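ORF34P2 (Lactococcus phage p2, PDB 2WKD) binds single-stranded DNA, probably with nanomolar affinity and no sequence specificity. Local coordinates at residues A[15-20]-A[24-29]; A[28-33]-A[77-82]. The protein carries 2 engineered substitutions. All coordinates share one frame; numbering follows the deposited sequence.

One strand contributes to both the hairpin and the interior of this small all-beta protein, whose sequence family belongs to the OB clan. Contact 1 pairs strand 15-18 with strand 25-31 across a short turn; contact 2 begins where that pairing stops, on the last residues of the same strand, and reaches strand 77-87 more than forty residues later. The two contacts share Ile28 and Ser29, and their centres lie about 13 Å apart. Between strands 25-31 and 77-87 the sheet inserts strand 45-49, so contact 2 joins non-neighbouring strands through side chains alone. One continuous strand therefore serves the exposed hairpin at one end and the buried interior at the other.

Contact 1: A[15-20]-A[24-29]; sequences TRTVST and DKKIIS
Val18 and Ile27 meet on one face of an antiparallel hairpin, and their methyl groups illustrate how side chains pack across a short pairing. With CG1 of Val18 anti to the carbonyl carbon (chi1 -67°), CG2 is left between the backbone N and the carbonyl carbon, 3.5 Å from CD1 of Ile27, tighter than usual van der Waals contact; the two side chains cross at about a right angle. Nearer the turn, CG2 of Thr20 packs on CG of Lys25 at 3.8 Å. Thr20 OG1 is hydrogen-bonded to Gly23 O and Lys22 N within the turn, while the lysine chain bends at chi2 (-61°) and carries NZ off to a salt bridge with Asp52. On the other face CG2 of Thr15 lies 4.0 Å from CB of Lys26, and OG1 of Thr15 touches CG1 of Ile28 at 3.4 Å. Thr17 OG1 touches CG of Lys26 at 3.6 Å and binds a water, 2.7 Å away, that accepts a bond from Lys26 NZ.

Between the two faces, Arg16 with Ile27 and Val18 with Lys25 form two hydrogen-bonded pairs, each with both N-H to O bonds; Ile27 N to Arg16 O measures 2.8 Å. Four nearly straight backbone bonds fix the register; Lys25 lends its stem and takes its charge to Asp52, while Lys26 NZ returns to Thr17 OG1 through the water and bonds weakly to Ile54 O.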
ATOM      1  N   THR A  15     -11.403 -15.391  -0.206  1.00 35.12           N
ATOM      2  CA  THR A  15     -10.953 -16.037   1.033  1.00 35.22           C
ATOM      3  C   THR A  15     -11.054 -17.562   0.944  1.00 36.10           C
ATOM      4  O   THR A  15     -12.060 -18.087   0.465  1.00 33.22           O
ATOM      5  CB  THR A  15     -11.764 -15.527   2.251  1.00 33.75           C
ATOM      6  OG1 THR A  15     -11.696 -14.095   2.295  1.00 40.49           O
ATOM      7  CG2 THR A  15     -11.216 -16.087   3.572  1.00 30.93           C
ATOM      8  N   ARG A  16     -10.011 -18.255   1.406  1.00 36.37           N
ATOM      9  CA  ARG A  16     -10.006 -19.729   1.493  1.00 35.24           C
ATOM     10  C   ARG A  16      -9.576 -20.165   2.884  1.00 33.70           C
ATOM     11  O   ARG A  16      -8.817 -19.462   3.549  1.00 33.02           O
ATOM     12  CB  ARG A  16      -9.051 -20.341   0.463  1.00 34.72           C
ATOM     13  CG  ARG A  16      -9.648 -20.516  -0.938  1.00 41.15           C
ATOM     14  CD  ARG A  16      -8.832 -21.488  -1.805  1.00 60.30           C
ATOM     15  NE  ARG A  16      -7.392 -21.209  -1.767  1.00 63.75           N
ATOM     16  CZ  ARG A  16      -6.453 -22.085  -1.410  1.00 61.09           C
ATOM     17  NH1 ARG A  16      -6.776 -23.329  -1.062  1.00 58.69           N
ATOM     18  NH2 ARG A  16      -5.180 -21.707  -1.405  1.00 57.94           N
ATOM     19  N   THR A  17     -10.056 -21.323   3.324  1.00 32.89           N
ATOM     20  CA  THR A  17      -9.584 -21.924   4.572  1.00 31.83           C
ATOM     21  C   THR A  17      -8.645 -23.065   4.243  1.00 31.52           C
ATOM     22  O   THR A  17      -9.009 -23.980   3.496  1.00 32.52           O
ATOM     23  CB  THR A  17     -10.758 -22.399   5.442  1.00 30.50           C
ATOM     24  OG1 THR A  17     -11.542 -21.258   5.797  1.00 32.78           O
ATOM     25  CG2 THR A  17     -10.265 -23.077   6.717  1.00 30.08           C
ATOM     26  N   VAL A  18      -7.445 -23.003   4.808  1.00 30.91           N
ATOM     27  CA  VAL A  18      -6.377 -23.970   4.538  1.00 33.17           C
ATOM     28  C   VAL A  18      -5.876 -24.596   5.833  1.00 35.05           C
ATOM     29  O   VAL A  18      -5.977 -23.992   6.902  1.00 36.58           O
ATOM     30  CB  VAL A  18      -5.152 -23.299   3.838  1.00 34.90           C
ATOM     31  CG1 VAL A  18      -5.520 -22.825   2.439  1.00 32.05           C
ATOM     32  CG2 VAL A  18      -4.607 -22.143   4.678  1.00 31.41           C
ATOM     33  N   SER A  19      -5.325 -25.800   5.741  1.00 34.35           N
ATOM     34  CA  SER A  19      -4.650 -26.376   6.872  1.00 33.80           C
ATOM     35  C   SER A  19      -3.258 -25.752   6.958  1.00 34.32           C
ATOM     36  O   SER A  19      -2.623 -25.511   5.937  1.00 33.64           O
ATOM     37  CB  SER A  19      -4.557 -27.888   6.711  1.00 32.76           C
ATOM     38  OG  SER A  19      -3.788 -28.183   5.586  1.00 31.75           O
ATOM     39  N   THR A  20      -2.809 -25.450   8.175  1.00 33.28           N
ATOM     40  CA  THR A  20      -1.444 -24.972   8.417  1.00 34.27           C
ATOM     41  C   THR A  20      -0.930 -25.707   9.642  1.00 33.90           C
ATOM     42  O   THR A  20      -1.699 -26.381  10.341  1.00 33.40           O
ATOM     43  CB  THR A  20      -1.375 -23.438   8.742  1.00 36.84           C
ATOM     44  OG1 THR A  20      -1.878 -23.193  10.062  1.00 37.70           O
ATOM     45  CG2 THR A  20      -2.157 -22.611   7.754  1.00 34.85           C
ATOM     46  N   ASP A  24      -6.408 -24.801  11.106  1.00 30.46           N
ATOM     47  CA  ASP A  24      -7.191 -24.082  10.088  1.00 32.99           C
ATOM     48  C   ASP A  24      -6.906 -22.575  10.124  1.00 34.03           C
ATOM     49  O   ASP A  24      -7.004 -21.953  11.186  1.00 34.34           O
ATOM     50  CB  ASP A  24      -8.701 -24.264  10.331  1.00 27.85           C
ATOM     51  CG  ASP A  24      -9.199 -25.660   9.978  1.00 36.54           C
ATOM     52  OD1 ASP A  24      -8.388 -26.542   9.605  1.00 36.32           O
ATOM     53  OD2 ASP A  24     -10.421 -25.867  10.084  1.00 40.17           O
ATOM     54  N   LYS A  25      -6.583 -21.998   8.971  1.00 34.23           N
ATOM     55  CA  LYS A  25      -6.516 -20.546   8.847  1.00 36.07           C
ATOM     56  C   LYS A  25      -7.225 -20.102   7.606  1.00 35.28           C
ATOM     57  O   LYS A  25      -7.120 -20.755   6.552  1.00 36.74           O
ATOM     58  CB  LYS A  25      -5.073 -20.034   8.784  1.00 35.86           C
ATOM     59  CG  LYS A  25      -4.230 -20.311  10.019  1.00 36.80           C
ATOM     60  CD  LYS A  25      -4.810 -19.646  11.255  1.00 36.37           C
ATOM     61  CE  LYS A  25      -3.855 -19.756  12.432  1.00 43.57           C
ATOM     62  NZ  LYS A  25      -4.384 -18.987  13.592  1.00 44.33           N
ATOM     63  N   LYS A  26      -7.944 -18.990   7.738  1.00 32.04           N
ATOM     64  CA  LYS A  26      -8.434 -18.251   6.596  1.00 32.45           C
ATOM     65  C   LYS A  26      -7.287 -17.452   5.994  1.00 34.60           C
ATOM     66  O   LYS A  26      -6.474 -16.856   6.725  1.00 37.40           O
ATOM     67  CB  LYS A  26      -9.575 -17.314   6.994  1.00 32.12           C
ATOM     68  CG  LYS A  26     -10.912 -17.990   7.235  1.00 31.45           C
ATOM     69  CD  LYS A  26     -11.998 -16.934   7.414  1.00 28.57           C
ATOM     70  CE  LYS A  26     -13.338 -17.578   7.762  1.00 33.31           C
ATOM     71  NZ  LYS A  26     -13.318 -18.357   9.037  1.00 29.81           N
ATOM     72  N   ILE A  27      -7.199 -17.462   4.669  1.00 33.96           N
ATOM     73  CA  ILE A  27      -6.261 -16.599   3.947  1.00 37.53           C
ATOM     74  C   ILE A  27      -7.059 -15.754   2.959  1.00 37.22           C
ATOM     75  O   ILE A  27      -7.808 -16.300   2.134  1.00 35.13           O
ATOM     76  CB  ILE A  27      -5.188 -17.393   3.165  1.00 38.27           C
ATOM     77  CG1 ILE A  27      -4.358 -18.266   4.103  1.00 44.53           C
ATOM     78  CG2 ILE A  27      -4.279 -16.438   2.376  1.00 37.57           C
ATOM     79  CD1 ILE A  27      -3.339 -19.152   3.376  1.00 59.32           C
ATOM     80  N   ILE A  28      -6.904 -14.432   3.060  1.00 37.08           N
ATOM     81  CA  ILE A  28      -7.567 -13.500   2.152  1.00 37.01           C
ATOM     82  C   ILE A  28      -6.577 -13.009   1.094  1.00 37.17           C
ATOM     83  O   ILE A  28      -5.378 -12.883   1.362  1.00 39.60           O
ATOM     84  CB  ILE A  28      -8.219 -12.306   2.920  1.00 36.76           C
ATOM     85  CG1 ILE A  28      -9.302 -11.635   2.060  1.00 35.20           C
ATOM     86  CG2 ILE A  28      -7.149 -11.307   3.410  1.00 37.90           C
ATOM     87  CD1 ILE A  28     -10.111 -10.557   2.771  1.00 32.18           C
ATOM     88  N   SER A  29      -7.088 -12.753  -0.106  1.00 37.47           N
ATOM     89  CA  SER A  29      -6.290 -12.231  -1.211  1.00 36.53           C
ATOM     90  C   SER A  29      -6.920 -10.913  -1.642  1.00 33.60           C
ATOM     91  O   SER A  29      -8.081 -10.879  -2.050  1.00 33.19           O
ATOM     92  CB  SER A  29      -6.253 -13.242  -2.369  1.00 36.50           C
ATOM     93  OG  SER A  29      -5.484 -12.749  -3.467  1.00 45.75           O
TER
HETATM   94  O   HOH W   1     -12.380 -20.861   8.306  1.00 31.77           O

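Contact 2: A[28-33]-A[77-82]; sequences ISVPLF and YNFVFP
The Phe79 ring is met obliquely at its CE1 corner by two methyl groups, CG2 of Val30 at 3.9 Å and CD2 of Leu32 at 4.2 Å, while Val62 and Val66 of strand 59-68 and Ala48 of strand 45-49 also touch its side chain. The Tyr77 ring is approached, again obliquely, by CD1 of Leu32, which comes within 3.7 Å of CB and 3.8 Å of CG of the tyrosine; the contact is therefore at the root of the ring, well away from the hydroxyl. Tyr77 also makes an edge-to-face pair with Phe33 of the second subunit, and Phe33 of this chain does the same with Tyr77 of that subunit.

Leu32 is the branched piece that serves both aromatics. Chi2 of 178° sets CD1 anti to CA, toward Tyr77, and leaves CD2 on the Phe79 side. Val30 crosses Phe79 at about a right angle, and Val6 and Ala8 of strand 2-9 pack on its side chain.

The two backbones stay well apart, CA of Leu32 and CA of Tyr77 being separated by 8.9 Å, with strand 45-49 between them. What joins these segments is purely apolar: a small part of the interior packing between non-neighbouring strands, consistent with the inside of an OB-type barrel and continued by Tyr77 and Phe33 into the subunit interface.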
ATOM      1  N   ILE A  28      -6.904 -14.432   3.060  1.00 37.08           N
ATOM      2  CA  ILE A  28      -7.567 -13.500   2.152  1.00 37.01           C
ATOM      3  C   ILE A  28      -6.577 -13.009   1.094  1.00 37.17           C
ATOM      4  O   ILE A  28      -5.378 -12.883   1.362  1.00 39.60           O
ATOM      5  CB  ILE A  28      -8.219 -12.306   2.920  1.00 36.76           C
ATOM      6  CG1 ILE A  28      -9.302 -11.635   2.060  1.00 35.20           C
ATOM      7  CG2 ILE A  28      -7.149 -11.307   3.410  1.00 37.90           C
ATOM      8  CD1 ILE A  28     -10.111 -10.557   2.771  1.00 32.18           C
ATOM      9  N   SER A  29      -7.088 -12.753  -0.106  1.00 37.47           N
ATOM     10  CA  SER A  29      -6.290 -12.231  -1.211  1.00 36.53           C
ATOM     11  C   SER A  29      -6.920 -10.913  -1.642  1.00 33.60           C
ATOM     12  O   SER A  29      -8.081 -10.879  -2.050  1.00 33.19           O
ATOM     13  CB  SER A  29      -6.253 -13.242  -2.369  1.00 36.50           C
ATOM     14  OG  SER A  29      -5.484 -12.749  -3.467  1.00 45.75           O
ATOM     15  N   VAL A  30      -6.165  -9.827  -1.499  1.00 33.09           N
ATOM     16  CA  VAL A  30      -6.679  -8.463  -1.761  1.00 32.28           C
ATOM     17  C   VAL A  30      -5.826  -7.687  -2.783  1.00 31.99           C
ATOM     18  O   VAL A  30      -4.606  -7.887  -2.844  1.00 31.45           O
ATOM     19  CB  VAL A  30      -6.819  -7.632  -0.443  1.00 34.99           C
ATOM     20  CG1 VAL A  30      -7.883  -8.261   0.485  1.00 33.76           C
ATOM     21  CG2 VAL A  30      -5.471  -7.487   0.289  1.00 30.48           C
ATOM     22  N   PRO A  31      -6.460  -6.800  -3.585  1.00 33.35           N
ATOM     23  CA  PRO A  31      -5.719  -6.020  -4.603  1.00 33.54           C
ATOM     24  C   PRO A  31      -4.847  -4.950  -3.935  1.00 33.75           C
ATOM     25  O   PRO A  31      -5.308  -4.255  -3.022  1.00 32.40           O
ATOM     26  CB  PRO A  31      -6.833  -5.363  -5.431  1.00 31.44           C
ATOM     27  CG  PRO A  31      -7.977  -5.216  -4.488  1.00 36.11           C
ATOM     28  CD  PRO A  31      -7.894  -6.430  -3.549  1.00 34.16           C
ATOM     29  N   LEU A  32      -3.600  -4.856  -4.375  1.00 32.42           N
ATOM     30  CA  LEU A  32      -2.643  -3.889  -3.847  1.00 34.56           C
ATOM     31  C   LEU A  32      -2.721  -2.503  -4.481  1.00 34.77           C
ATOM     32  O   LEU A  32      -2.090  -1.566  -3.993  1.00 35.29           O
ATOM     33  CB  LEU A  32      -1.222  -4.428  -3.966  1.00 31.28           C
ATOM     34  CG  LEU A  32      -1.047  -5.787  -3.302  1.00 35.95           C
ATOM     35  CD1 LEU A  32       0.383  -6.238  -3.517  1.00 39.30           C
ATOM     36  CD2 LEU A  32      -1.410  -5.763  -1.795  1.00 25.82           C
ATOM     37  N   PHE A  33      -3.478  -2.380  -5.568  1.00 37.77           N
ATOM     38  CA  PHE A  33      -3.705  -1.089  -6.243  1.00 38.43           C
ATOM     39  C   PHE A  33      -4.864  -1.173  -7.236  1.00 40.20           C
ATOM     40  O   PHE A  33      -5.415  -2.251  -7.443  1.00 42.75           O
ATOM     41  CB  PHE A  33      -2.429  -0.566  -6.930  1.00 40.77           C
ATOM     42  CG  PHE A  33      -1.681  -1.600  -7.724  1.00 35.23           C
ATOM     43  CD1 PHE A  33      -2.043  -1.878  -9.040  1.00 38.47           C
ATOM     44  CD2 PHE A  33      -0.591  -2.259  -7.166  1.00 28.49           C
ATOM     45  CE1 PHE A  33      -1.347  -2.828  -9.790  1.00 37.44           C
ATOM     46  CE2 PHE A  33       0.116  -3.212  -7.894  1.00 32.34           C
ATOM     47  CZ  PHE A  33      -0.263  -3.496  -9.220  1.00 40.50           C
ATOM     48  N   TYR A  77       2.730 -11.897  -3.549  1.00 36.52           N
ATOM     49  CA  TYR A  77       2.778 -10.799  -2.575  1.00 36.90           C
ATOM     50  C   TYR A  77       2.156 -11.211  -1.251  1.00 37.55           C
ATOM     51  O   TYR A  77       0.982 -11.566  -1.203  1.00 39.79           O
ATOM     52  CB  TYR A  77       2.068  -9.562  -3.136  1.00 34.81           C
ATOM     53  CG  TYR A  77       2.644  -9.083  -4.449  1.00 35.02           C
ATOM     54  CD1 TYR A  77       2.133  -9.547  -5.669  1.00 39.04           C
ATOM     55  CD2 TYR A  77       3.719  -8.192  -4.479  1.00 32.51           C
ATOM     56  CE1 TYR A  77       2.669  -9.122  -6.884  1.00 37.50           C
ATOM     57  CE2 TYR A  77       4.265  -7.759  -5.694  1.00 38.22           C
ATOM     58  CZ  TYR A  77       3.732  -8.229  -6.885  1.00 37.50           C
ATOM     59  OH  TYR A  77       4.250  -7.806  -8.073  1.00 39.97           O
ATOM     60  N   ASN A  78       2.940 -11.167  -0.176  1.00 37.95           N
ATOM     61  CA  ASN A  78       2.422 -11.518   1.150  1.00 38.59           C
ATOM     62  C   ASN A  78       2.586 -10.398   2.166  1.00 37.76           C
ATOM     63  O   ASN A  78       3.631  -9.755   2.205  1.00 38.47           O
ATOM     64  CB  ASN A  78       3.095 -12.791   1.673  1.00 38.45           C
ATOM     65  CG  ASN A  78       2.827 -14.009   0.786  1.00 42.92           C
ATOM     66  OD1 ASN A  78       1.684 -14.450   0.634  1.00 50.18           O
ATOM     67  ND2 ASN A  78       3.887 -14.554   0.198  1.00 47.97           N
ATOM     68  N   PHE A  79       1.556 -10.169   2.983  1.00 36.39           N
ATOM     69  CA  PHE A  79       1.640  -9.216   4.090  1.00 35.62           C
ATOM     70  C   PHE A  79       2.600  -9.759   5.137  1.00 37.40           C
ATOM     71  O   PHE A  79       2.645 -10.962   5.355  1.00 37.57           O
ATOM     72  CB  PHE A  79       0.254  -8.945   4.702  1.00 32.80           C
ATOM     73  CG  PHE A  79      -0.577  -7.960   3.912  1.00 32.79           C
ATOM     74  CD1 PHE A  79      -1.274  -8.367   2.771  1.00 29.32           C
ATOM     75  CD2 PHE A  79      -0.650  -6.624   4.302  1.00 32.51           C
ATOM     76  CE1 PHE A  79      -2.025  -7.466   2.030  1.00 30.07           C
ATOM     77  CE2 PHE A  79      -1.394  -5.712   3.568  1.00 27.92           C
ATOM     78  CZ  PHE A  79      -2.100  -6.139   2.430  1.00 30.87           C
ATOM     79  N   VAL A  80       3.366  -8.873   5.777  1.00 38.14           N
ATOM     80  CA  VAL A  80       4.318  -9.254   6.827  1.00 39.35           C
ATOM     81  C   VAL A  80       3.875  -8.636   8.148  1.00 40.76           C
ATOM     82  O   VAL A  80       3.676  -7.420   8.217  1.00 43.18           O
ATOM     83  CB  VAL A  80       5.770  -8.775   6.496  1.00 38.72           C
ATOM     84  CG1 VAL A  80       6.757  -9.220   7.577  1.00 37.65           C
ATOM     85  CG2 VAL A  80       6.211  -9.264   5.119  1.00 39.90           C
ATOM     86  N   PHE A  81       3.739  -9.465   9.188  1.00 41.99           N
ATOM     87  CA  PHE A  81       3.151  -9.062  10.479  1.00 43.83           C
ATOM     88  C   PHE A  81       1.895  -8.162  10.327  1.00 43.12           C
ATOM     89  O   PHE A  81       1.833  -7.103  10.960  1.00 43.63           O
ATOM     90  CB  PHE A  81       4.173  -8.309  11.363  1.00 44.15           C
ATOM     91  CG  PHE A  81       5.375  -9.123  11.796  1.00 49.86           C
ATOM     92  CD1 PHE A  81       6.659  -8.777  11.351  1.00 51.15           C
ATOM     93  CD2 PHE A  81       5.241 -10.189  12.689  1.00 52.68           C
ATOM     94  CE1 PHE A  81       7.789  -9.498  11.760  1.00 51.70           C
ATOM     95  CE2 PHE A  81       6.365 -10.924  13.103  1.00 53.17           C
ATOM     96  CZ  PHE A  81       7.640 -10.574  12.637  1.00 52.52           C
ATOM     97  N   PRO A  82       0.902  -8.559   9.496  1.00 42.56           N
ATOM     98  CA  PRO A  82      -0.232  -7.636   9.318  1.00 42.10           C
ATOM     99  C   PRO A  82      -1.052  -7.424  10.587  1.00 40.98           C
ATOM    100  O   PRO A  82      -1.106  -8.306  11.446  1.00 42.48           O
ATOM    101  CB  PRO A  82      -1.097  -8.336   8.265  1.00 42.28           C
ATOM    102  CG  PRO A  82      -0.768  -9.786   8.412  1.00 42.57           C
ATOM    103  CD  PRO A  82       0.705  -9.809   8.738  1.00 43.03           C
TER